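Local coordinates for protein Mypaa.01249.c (Mycobacterium paratuberculosis, PDB 3RD5) that belongs to the short-chain dehydrogenase/reductase family and probably acts as an oxidoreductase, though its substrate is not known, at residues His142-Ile147 and Ala164-Lys169; Arg133-Ser138 and Arg233-Ala238. One frame throughout, in Å; residues are numbered along the deposited sequence. Where two conformers were deposited one is given.

Contact 1. Residues His142-Ile147 and Ala164-Lys169; sequences HWPGRI and AYSQSK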
loop_
_atom_site.group_PDB
_atom_site.type_symbol
_atom_site.label_atom_id
_atom_site.label_comp_id
_atom_site.label_asym_id
_atom_site.label_seq_id
_atom_site.Cartn_x
_atom_site.Cartn_y
_atom_site.Cartn_z
ATOM N N HIS A 142 -7.120 -4.995 -10.208
ATOM C CA HIS A 142 -6.165 -6.106 -10.323
ATOM C C HIS A 142 -6.669 -7.250 -11.193
ATOM O O HIS A 142 -5.843 -7.978 -11.752
ATOM C CB HIS A 142 -5.734 -6.657 -8.948
ATOM C CG HIS A 142 -6.631 -7.727 -8.372
ATOM N ND1 HIS A 142 -7.693 -7.458 -7.524
ATOM C CD2 HIS A 142 -6.589 -9.080 -8.501
ATOM C CE1 HIS A 142 -8.242 -8.603 -7.146
ATOM N NE2 HIS A 142 -7.605 -9.604 -7.739
ATOM N N TRP A 143 -7.982 -7.407 -11.282
ATOM C CA TRP A 143 -8.562 -8.613 -11.919
ATOM C C TRP A 143 -8.095 -8.833 -13.360
ATOM O O TRP A 143 -7.668 -9.937 -13.693
ATOM C CB TRP A 143 -10.086 -8.600 -11.763
ATOM C CG TRP A 143 -10.588 -9.060 -10.430
ATOM C CD1 TRP A 143 -10.835 -8.313 -9.320
ATOM C CD2 TRP A 143 -10.936 -10.429 -10.071
ATOM N NE1 TRP A 143 -11.283 -9.123 -8.274
ATOM C CE2 TRP A 143 -11.360 -10.409 -8.731
ATOM C CE3 TRP A 143 -10.975 -11.631 -10.785
ATOM C CZ2 TRP A 143 -11.783 -11.577 -8.059
ATOM C CZ3 TRP A 143 -11.403 -12.795 -10.095
ATOM C CH2 TRP A 143 -11.789 -12.732 -8.773
ATOM N N PRO A 144 -8.123 -7.801 -14.223
ATOM C CA PRO A 144 -7.592 -8.006 -15.593
ATOM C C PRO A 144 -6.093 -7.875 -15.723
ATOM O O PRO A 144 -5.551 -7.993 -16.849
ATOM C CB PRO A 144 -8.265 -6.909 -16.408
ATOM C CG PRO A 144 -8.558 -5.809 -15.379
ATOM C CD PRO A 144 -8.932 -6.568 -14.126
ATOM N N GLY A 145 -5.416 -7.578 -14.618
ATOM C CA GLY A 145 -3.977 -7.346 -14.671
ATOM C C GLY A 145 -3.196 -8.619 -14.974
ATOM O O GLY A 145 -3.630 -9.715 -14.693
ATOM N N ARG A 146 -1.991 -8.444 -15.515
ATOM C CA ARG A 146 -1.056 -9.553 -15.741
ATOM C C ARG A 146 0.338 -9.009 -15.505
ATOM O O ARG A 146 0.658 -7.890 -15.900
ATOM C CB ARG A 146 -1.106 -10.072 -17.196
ATOM C CG ARG A 146 -2.426 -10.460 -17.743
ATOM C CD ARG A 146 -2.290 -10.715 -19.261
ATOM N NE ARG A 146 -3.521 -11.276 -19.807
ATOM C CZ ARG A 146 -3.875 -12.563 -19.750
ATOM N NH1 ARG A 146 -3.090 -13.484 -19.186
ATOM N NH2 ARG A 146 -5.038 -12.933 -20.282
ATOM N N ILE A 147 1.172 -9.795 -14.858
ATOM C CA ILE A 147 2.597 -9.460 -14.688
ATOM C C ILE A 147 3.374 -9.861 -15.918
ATOM O O ILE A 147 3.307 -11.010 -16.350
ATOM C CB ILE A 147 3.211 -10.172 -13.491
ATOM C CG1 ILE A 147 2.457 -9.876 -12.205
ATOM C CG2 ILE A 147 4.707 -9.801 -13.356
ATOM C CD1 ILE A 147 2.309 -8.369 -11.854
ATOM N N ALA A 164 -1.783 -0.800 -17.267
ATOM C CA ALA A 164 -0.604 -0.479 -16.446
ATOM C C ALA A 164 -0.996 -0.300 -14.974
ATOM O O ALA A 164 -0.287 -0.780 -14.067
ATOM C CB ALA A 164 0.149 0.758 -17.007
ATOM N N TYR A 165 -2.130 0.358 -14.717
ATOM C CA TYR A 165 -2.716 0.371 -13.364
ATOM C C TYR A 165 -2.933 -1.061 -12.862
ATOM O O TYR A 165 -2.505 -1.433 -11.766
ATOM C CB TYR A 165 -4.014 1.170 -13.316
ATOM C CG TYR A 165 -4.513 1.417 -11.897
ATOM C CD1 TYR A 165 -3.711 2.058 -10.944
ATOM C CD2 TYR A 165 -5.747 0.960 -11.493
ATOM C CE1 TYR A 165 -4.156 2.266 -9.655
ATOM C CE2 TYR A 165 -6.194 1.162 -10.222
ATOM C CZ TYR A 165 -5.404 1.826 -9.308
ATOM O OH TYR A 165 -5.876 1.982 -7.996
ATOM N N SER A 166 -3.608 -1.858 -13.659
ATOM C CA SER A 166 -3.946 -3.220 -13.277
ATOM C C SER A 166 -2.722 -4.062 -12.986
ATOM O O SER A 166 -2.701 -4.858 -12.018
ATOM C CB SER A 166 -4.785 -3.889 -14.360
ATOM O OG SER A 166 -6.052 -3.253 -14.533
ATOM N N GLN A 167 -1.641 -3.912 -13.779
ATOM C CA GLN A 167 -0.426 -4.659 -13.492
ATOM C C GLN A 167 0.079 -4.305 -12.096
ATOM O O GLN A 167 0.505 -5.180 -11.334
ATOM C CB GLN A 167 0.692 -4.413 -14.546
ATOM C CG GLN A 167 1.906 -5.299 -14.315
ATOM C CD GLN A 167 3.100 -5.030 -15.238
ATOM O OE1 GLN A 167 3.627 -5.980 -15.847
ATOM N NE2 GLN A 167 3.625 -3.806 -15.219
ATOM N N SER A 168 0.069 -3.011 -11.781
ATOM C CA SER A 168 0.570 -2.553 -10.486
ATOM C C SER A 168 -0.268 -3.035 -9.304
ATOM O O SER A 168 0.264 -3.348 -8.243
ATOM C CB SER A 168 0.746 -1.017 -10.468
ATOM O OG SER A 168 -0.460 -0.309 -10.278
ATOM N N LYS A 169 -1.573 -3.085 -9.519
ATOM C CA LYS A 169 -2.533 -3.522 -8.469
ATOM C C LYS A 169 -2.489 -5.022 -8.229
ATOM O O LYS A 169 -2.619 -5.515 -7.105
ATOM C CB LYS A 169 -3.916 -2.964 -8.737
ATOM C CG LYS A 169 -3.980 -1.442 -8.706
ATOM C CD LYS A 169 -3.816 -0.895 -7.301
ATOM C CE LYS A 169 -2.657 0.047 -7.121
ATOM N NZ LYS A 169 -2.535 0.421 -5.671
#

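Contact 2. Residues Arg133-Ser138 and Arg233-Ala238; sequences RVVTVS and RQTLYA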
loop_
_atom_site.group_PDB
_atom_site.type_symbol
_atom_site.label_atom_id
_atom_site.label_comp_id
_atom_site.label_asym_id
_atom_site.label_seq_id
_atom_site.Cartn_x
_atom_site.Cartn_y
_atom_site.Cartn_z
ATOM N N ARG A 133 2.477 -5.109 11.451
ATOM C CA ARG A 133 1.979 -5.484 10.146
ATOM C C ARG A 133 2.238 -4.467 9.057
ATOM O O ARG A 133 2.444 -3.253 9.336
ATOM C CB ARG A 133 0.469 -5.792 10.194
ATOM C CG ARG A 133 -0.390 -4.586 10.516
ATOM C CD ARG A 133 -1.861 -4.896 10.732
ATOM N NE ARG A 133 -2.078 -5.794 11.880
ATOM C CZ ARG A 133 -3.271 -6.226 12.281
ATOM N NH1 ARG A 133 -4.355 -5.962 11.587
ATOM N NH2 ARG A 133 -3.338 -7.021 13.354
ATOM N N VAL A 134 2.201 -4.967 7.816
ATOM C CA VAL A 134 2.196 -4.179 6.579
ATOM C C VAL A 134 0.830 -4.353 5.942
ATOM O O VAL A 134 0.378 -5.476 5.753
ATOM C CB VAL A 134 3.279 -4.673 5.615
ATOM C CG1 VAL A 134 3.256 -3.853 4.320
ATOM C CG2 VAL A 134 4.699 -4.648 6.279
ATOM N N VAL A 135 0.179 -3.253 5.588
ATOM C CA VAL A 135 -1.094 -3.255 4.841
ATOM C C VAL A 135 -0.821 -2.585 3.513
ATOM O O VAL A 135 -0.439 -1.397 3.496
ATOM C CB VAL A 135 -2.202 -2.483 5.576
ATOM C CG1 VAL A 135 -3.497 -2.485 4.761
ATOM C CG2 VAL A 135 -2.457 -3.103 6.965
ATOM N N THR A 136 -1.072 -3.301 2.399
ATOM C CA THR A 136 -0.893 -2.715 1.049
ATOM C C THR A 136 -2.240 -2.538 0.397
ATOM O O THR A 136 -3.038 -3.495 0.384
ATOM C CB THR A 136 0.058 -3.615 0.233
ATOM O OG1 THR A 136 1.328 -3.703 0.911
ATOM C CG2 THR A 136 0.319 -3.009 -1.157
ATOM N N VAL A 137 -2.495 -1.359 -0.141
ATOM C CA VAL A 137 -3.778 -1.040 -0.750
ATOM C C VAL A 137 -3.729 -1.421 -2.233
ATOM O O VAL A 137 -2.850 -0.947 -2.965
ATOM C CB VAL A 137 -4.200 0.425 -0.497
ATOM C CG1 VAL A 137 -5.636 0.646 -1.010
ATOM C CG2 VAL A 137 -4.115 0.767 1.024
ATOM N N SER A 138 -4.680 -2.255 -2.673
ATOM C CA SER A 138 -4.845 -2.662 -4.058
ATOM C C SER A 138 -6.167 -2.134 -4.633
ATOM O O SER A 138 -6.635 -1.058 -4.242
ATOM C CB SER A 138 -4.671 -4.172 -4.123
ATOM O OG SER A 138 -4.729 -4.676 -5.469
ATOM N N ARG A 233 -12.287 3.032 5.135
ATOM C CA ARG A 233 -12.841 2.012 6.020
ATOM C C ARG A 233 -12.170 0.658 5.831
ATOM O O ARG A 233 -11.897 -0.078 6.767
ATOM C CB ARG A 233 -14.338 1.893 5.787
ATOM C CG ARG A 233 -15.069 0.866 6.651
ATOM C CD ARG A 233 -16.512 0.645 6.189
ATOM N NE ARG A 233 -17.289 1.855 6.325
ATOM C CZ ARG A 233 -18.495 2.008 5.790
ATOM N NH1 ARG A 233 -19.008 1.051 5.042
ATOM N NH2 ARG A 233 -19.151 3.152 5.961
ATOM N N GLN A 234 -11.945 0.334 4.563
ATOM C CA GLN A 234 -11.414 -0.975 4.201
ATOM C C GLN A 234 -9.988 -1.115 4.744
ATOM O O GLN A 234 -9.621 -2.136 5.364
ATOM C CB GLN A 234 -11.484 -1.177 2.689
ATOM C CG GLN A 234 -12.766 -0.716 1.975
ATOM C CD GLN A 234 -14.052 -1.223 2.565
ATOM O OE1 GLN A 234 -14.125 -2.390 3.007
ATOM N NE2 GLN A 234 -15.107 -0.357 2.548
ATOM N N THR A 235 -9.165 -0.107 4.492
ATOM C CA THR A 235 -7.799 -0.077 5.012
ATOM C C THR A 235 -7.767 -0.122 6.544
ATOM O O THR A 235 -6.956 -0.827 7.134
ATOM C CB THR A 235 -7.066 1.163 4.540
ATOM O OG1 THR A 235 -7.094 1.236 3.112
ATOM C CG2 THR A 235 -5.615 1.170 5.003
ATOM N N LEU A 236 -8.663 0.640 7.164
ATOM C CA LEU A 236 -8.705 0.735 8.627
ATOM C C LEU A 236 -9.044 -0.605 9.291
ATOM O O LEU A 236 -8.527 -0.943 10.345
ATOM C CB LEU A 236 -9.678 1.856 9.038
ATOM C CG LEU A 236 -9.208 3.290 8.733
ATOM C CD1 LEU A 236 -10.373 4.318 8.836
ATOM C CD2 LEU A 236 -8.020 3.683 9.634
ATOM N N TYR A 237 -9.920 -1.382 8.639
ATOM C CA TYR A 237 -10.225 -2.734 9.090
ATOM C C TYR A 237 -8.974 -3.634 8.986
ATOM O O TYR A 237 -8.581 -4.293 9.951
ATOM C CB TYR A 237 -11.385 -3.287 8.262
ATOM C CG TYR A 237 -11.919 -4.647 8.649
ATOM C CD1 TYR A 237 -11.300 -5.794 8.203
ATOM C CD2 TYR A 237 -13.091 -4.772 9.350
ATOM C CE1 TYR A 237 -11.845 -7.063 8.440
ATOM C CE2 TYR A 237 -13.634 -6.034 9.589
ATOM C CZ TYR A 237 -12.998 -7.146 9.121
ATOM O OH TYR A 237 -13.564 -8.400 9.365
ATOM N N ALA A 238 -8.289 -3.598 7.847
ATOM C CA ALA A 238 -7.051 -4.368 7.682
ATOM C C ALA A 238 -5.952 -3.952 8.668
ATOM O O ALA A 238 -5.200 -4.788 9.150
ATOM C CB ALA A 238 -6.530 -4.257 6.241
#

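Contact 1. Residues His142-Ile147 and Ala164-Lys169
Gly145 comes closest to the helix at Ser166, their CA atoms 4.4 Å apart, where the loop leaves the type I turn from His142 to Gly145. The helical segment carries, as Tyr165 and Lys169, the Tyr-x-x-x-Lys pattern that usually marks the active site in short-chain dehydrogenases/reductases. Glycine suits its place because any side chain would point at the helix backbone near Ser166 O; with none, CA rests 3.6 Å from Ser166 CB. Beside it, Pro144 CG lies 3.7 Å from Ser166 OG, whose single proton is shared between, or given to one of, Ala141 O and Trp162 O. At the start of the turn His142 lays CB 3.7 Å from Lys169 C. Its CG sits between the backbone N and carbonyl carbon (chi1 87°), and the ring leads away from residues 164-169, tied down by ND1 to Ser139 O and NE2 to Ser265 N. Farther on, Gln167 reaches out extended and passes Arg146 O with CG only 3.3 Å away. Its amide ties the helix to the loop beyond Ile147, OE1 accepting from Asn148 N and NE2 donating to Leu152 O. Ile147 crosses that chain at about a right angle, bringing CD1 to 3.7 Å from Gln167 O.

Contact 2. Residues Arg133-Ser138 and Arg233-Ala238
Val135 and Ala238 meet where strand 133-137 of the Rossmann-type sheet is covered by helix 226-240, whose segment 233-238 runs nearly antiparallel to the strand, with 160° between their directions and 9.1 Å between their axes. Residues alternate along the strand: Val135 points at this helix, whereas Thr136 faces the other layer and touches helix 161-185. The two methyls of Val135 divide the work. CG1, anti to the backbone N, presses on Ala238 CB at 3.8 Å, and CG2, beside the backbone N, lies 3.9 Å from Ala238 O. Alanine suits this spot because its single methyl lets the helix settle close to the branched valine.

One turn earlier, Thr235 turns a different branch to each valine. Its CG2 approaches Val135 CG1 at 4.2 Å, while OG1 lies 3.7 Å from Val137 CG2, with the Val137 and Thr235 side chains crossing at about a right angle. The threonine also touches Thr32 of helix 27-38, so it sits where strand and two helices converge.

At the other end of the strand the contact becomes polar. Arg133 starts with CG between its backbone N and carbonyl carbon (chi1 66°) and bends again at chi3, bringing the guanidinium to the C-terminal end of the helix. There NH1 bonds to Gln241 O as well as to Ala238 O, so a positive group meets carbonyls at the end where the helix dipole is probably negative. Ala238 O lies near the guanidinium plane, 2.8 Å from Arg133 NH1, with an N-H...O angle of 147° and the donor tilted out of the carbonyl plane.

How the contacts relate
Both contacts are largely buried, but contact 2 lies deeper, joining the central sheet to a covering helix, while contact 1 lies farther out and sets a loop against helix 161-185, with Pro144 and Arg146 exposed. Their chemistry differs accordingly: contact 2 combines valine, threonine and alanine packing with one direct arginine bond, whereas contact 1 has no hydrogen bond between its segments and relies on close van der Waals approach, its polar ends being bonded to residues outside the two segments. The two meet directly at the end of strand 133-137. There Ser138 OG probably bonds to Lys169 O (2.8 Å), and Lys169 NZ, which also bonds to Asn172 OD1, to Val137 O (3.0 Å), joining the sheet to the Tyr-x-x-x-Lys helix.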